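Local coordinates for hypothetical protein AQ_1575 (Aquifex aeolicus, PDB 1LFP) that probably binds DNA and takes part in regulating transcription, at residues K137-V142 and I172-P177. Numbering follows the deposited sequence.
Sequences KGYIEV and IIYTVP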
loop_
_atom_site.group_PDB
_atom_site.type_symbol
_atom_site.label_atom_id
_atom_site.label_comp_id
_atom_site.label_asym_id
_atom_site.label_seq_id
_atom_site.Cartn_x
_atom_site.Cartn_y
_atom_site.Cartn_z
ATOM N N LYS A 137 4.190 -3.286 -9.687
ATOM C CA LYS A 137 2.964 -3.139 -10.467
ATOM C C LYS A 137 2.133 -1.948 -9.992
ATOM O O LYS A 137 2.268 -1.469 -8.863
ATOM C CB LYS A 137 2.028 -4.357 -10.311
ATOM C CG LYS A 137 2.527 -5.725 -10.799
ATOM C CD LYS A 137 2.378 -5.830 -12.318
ATOM C CE LYS A 137 3.074 -7.059 -12.830
ATOM N NZ LYS A 137 4.426 -7.035 -12.266
ATOM N N GLY A 138 1.258 -1.491 -10.877
ATOM C CA GLY A 138 0.304 -0.466 -10.481
ATOM C C GLY A 138 -0.780 -1.239 -9.747
ATOM O O GLY A 138 -1.067 -2.363 -10.099
ATOM N N TYR A 139 -1.405 -0.612 -8.757
ATOM C CA TYR A 139 -2.425 -1.251 -7.959
ATOM C C TYR A 139 -3.593 -0.294 -7.790
ATOM O O TYR A 139 -3.413 0.833 -7.357
ATOM C CB TYR A 139 -1.785 -1.575 -6.605
ATOM C CG TYR A 139 -2.687 -2.142 -5.571
ATOM C CD1 TYR A 139 -3.268 -1.328 -4.602
ATOM C CD2 TYR A 139 -2.888 -3.523 -5.495
ATOM C CE1 TYR A 139 -4.020 -1.880 -3.564
ATOM C CE2 TYR A 139 -3.638 -4.086 -4.474
ATOM C CZ TYR A 139 -4.203 -3.263 -3.512
ATOM O OH TYR A 139 -4.976 -3.822 -2.510
ATOM N N ILE A 140 -4.788 -0.769 -8.132
ATOM C CA ILE A 140 -6.005 0.027 -8.047
ATOM C C ILE A 140 -7.044 -0.681 -7.221
ATOM O O ILE A 140 -7.282 -1.876 -7.425
ATOM C CB ILE A 140 -6.573 0.280 -9.467
ATOM C CG1 ILE A 140 -5.591 1.184 -10.234
ATOM C CG2 ILE A 140 -7.993 0.911 -9.362
ATOM C CD1 ILE A 140 -5.833 1.269 -11.774
ATOM N N GLU A 141 -7.665 0.043 -6.289
ATOM C CA GLU A 141 -8.703 -0.534 -5.443
ATOM C C GLU A 141 -10.023 0.108 -5.818
ATOM O O GLU A 141 -10.073 1.305 -6.042
ATOM C CB GLU A 141 -8.420 -0.277 -3.952
ATOM C CG GLU A 141 -7.720 -1.452 -3.268
ATOM C CD GLU A 141 -7.270 -1.162 -1.842
ATOM O OE1 GLU A 141 -8.006 -0.454 -1.103
ATOM O OE2 GLU A 141 -6.175 -1.660 -1.465
ATOM N N VAL A 142 -11.069 -0.704 -5.901
ATOM C CA VAL A 142 -12.414 -0.214 -6.242
ATOM C C VAL A 142 -13.391 -0.845 -5.270
ATOM O O VAL A 142 -13.394 -2.059 -5.045
ATOM C CB VAL A 142 -12.795 -0.571 -7.715
ATOM C CG1 VAL A 142 -12.438 -1.972 -8.004
ATOM C CG2 VAL A 142 -14.289 -0.357 -7.972
ATOM N N ILE A 172 -9.503 -5.629 -6.608
ATOM C CA ILE A 172 -8.159 -5.184 -6.869
ATOM C C ILE A 172 -7.789 -5.346 -8.326
ATOM O O ILE A 172 -7.986 -6.403 -8.916
ATOM C CB ILE A 172 -7.166 -5.990 -6.039
ATOM C CG1 ILE A 172 -7.371 -5.672 -4.558
ATOM C CG2 ILE A 172 -5.755 -5.724 -6.520
ATOM C CD1 ILE A 172 -6.633 -6.632 -3.628
ATOM N N ILE A 173 -7.193 -4.302 -8.891
ATOM C CA ILE A 173 -6.785 -4.335 -10.278
ATOM C C ILE A 173 -5.316 -4.014 -10.349
ATOM O O ILE A 173 -4.872 -3.025 -9.765
ATOM C CB ILE A 173 -7.570 -3.298 -11.101
ATOM C CG1 ILE A 173 -9.032 -3.748 -11.203
ATOM C CG2 ILE A 173 -6.949 -3.146 -12.514
ATOM C CD1 ILE A 173 -9.970 -2.691 -11.779
ATOM N N TYR A 174 -4.548 -4.869 -11.030
ATOM C CA TYR A 174 -3.127 -4.613 -11.173
ATOM C C TYR A 174 -2.841 -4.143 -12.563
ATOM O O TYR A 174 -3.489 -4.588 -13.513
ATOM C CB TYR A 174 -2.308 -5.878 -10.953
ATOM C CG TYR A 174 -2.207 -6.282 -9.532
ATOM C CD1 TYR A 174 -1.220 -5.739 -8.720
ATOM C CD2 TYR A 174 -3.058 -7.227 -8.991
ATOM C CE1 TYR A 174 -1.076 -6.122 -7.428
ATOM C CE2 TYR A 174 -2.915 -7.633 -7.667
ATOM C CZ TYR A 174 -1.915 -7.074 -6.897
ATOM O OH TYR A 174 -1.715 -7.482 -5.602
ATOM N N THR A 175 -1.838 -3.285 -12.693
ATOM C CA THR A 175 -1.486 -2.757 -14.008
ATOM C C THR A 175 0.025 -2.729 -14.194
ATOM O O THR A 175 0.770 -2.991 -13.248
ATOM C CB THR A 175 -1.972 -1.293 -14.168
ATOM O OG1 THR A 175 -1.028 -0.398 -13.571
ATOM C CG2 THR A 175 -3.329 -1.103 -13.473
ATOM N N VAL A 176 0.454 -2.428 -15.424
ATOM C CA VAL A 176 1.875 -2.267 -15.769
ATOM C C VAL A 176 2.164 -1.012 -14.962
ATOM O O VAL A 176 1.409 -0.033 -15.042
ATOM C CB VAL A 176 2.026 -1.988 -17.304
ATOM C CG1 VAL A 176 3.384 -1.381 -17.615
ATOM C CG2 VAL A 176 1.816 -3.286 -18.066
ATOM N N PRO A 177 3.271 -0.983 -14.200
ATOM C CA PRO A 177 3.484 0.236 -13.406
ATOM C C PRO A 177 3.452 1.575 -14.146
ATOM O O PRO A 177 2.834 2.544 -13.676
ATOM C CB PRO A 177 4.799 -0.065 -12.651
ATOM C CG PRO A 177 5.524 -1.003 -13.600
ATOM C CD PRO A 177 4.435 -1.886 -14.145
#
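G138 and I140 pair with T175 and I173 across neighbouring antiparallel strands, the central two of a four-stranded sheet in which residues 196-203 flank the first strand and 163-165 the second. Two reciprocal pairs of backbone hydrogen bonds join them, I140 with I173 and G138 with T175; in the latter G138 N reaches T175 O (2.8 Å) close to where the second strand ends. Glycine suits this place because T175 OG1 lies 3.4 Å from G138 CA, and a CB here would probably run into that hydroxyl as it is placed.

On the face of Y139, E141, I172 and Y174, contacts are aromatic and apolar. The Y139 ring turns an edge toward the face of Y174 in an offset edge-to-face pair, planes at 65°, with Y139 CD2 3.7 Å from Y174 CE1. With CG anti to the backbone N (chi1 175°), the ring leans over the second strand, where CE2 meets I172 CG2 at 3.4 Å; branched isoleucine also brings CD1 alongside the hydroxyl. Were Y139 replaced by an alanine, I172 and Y174 would probably lose their shared neighbour and E141 OE2 its phenolic donor. Y174 also makes a cation-pi contact with K202.

The face of I140, I173 and T175 is mostly apolar: I140 CB faces I173 CB, 4.1 Å apart, I140 CD1 touches T175 CG2 at 3.8 Å, and V183 of helix 180-188 packs on both I140 and T175.

Polar side-chain bonds run within each segment: T175 OG1 binds O of V176, just past the strand, and Y139 OH donates to E141 OE2 (2.7 Å) on its anti side.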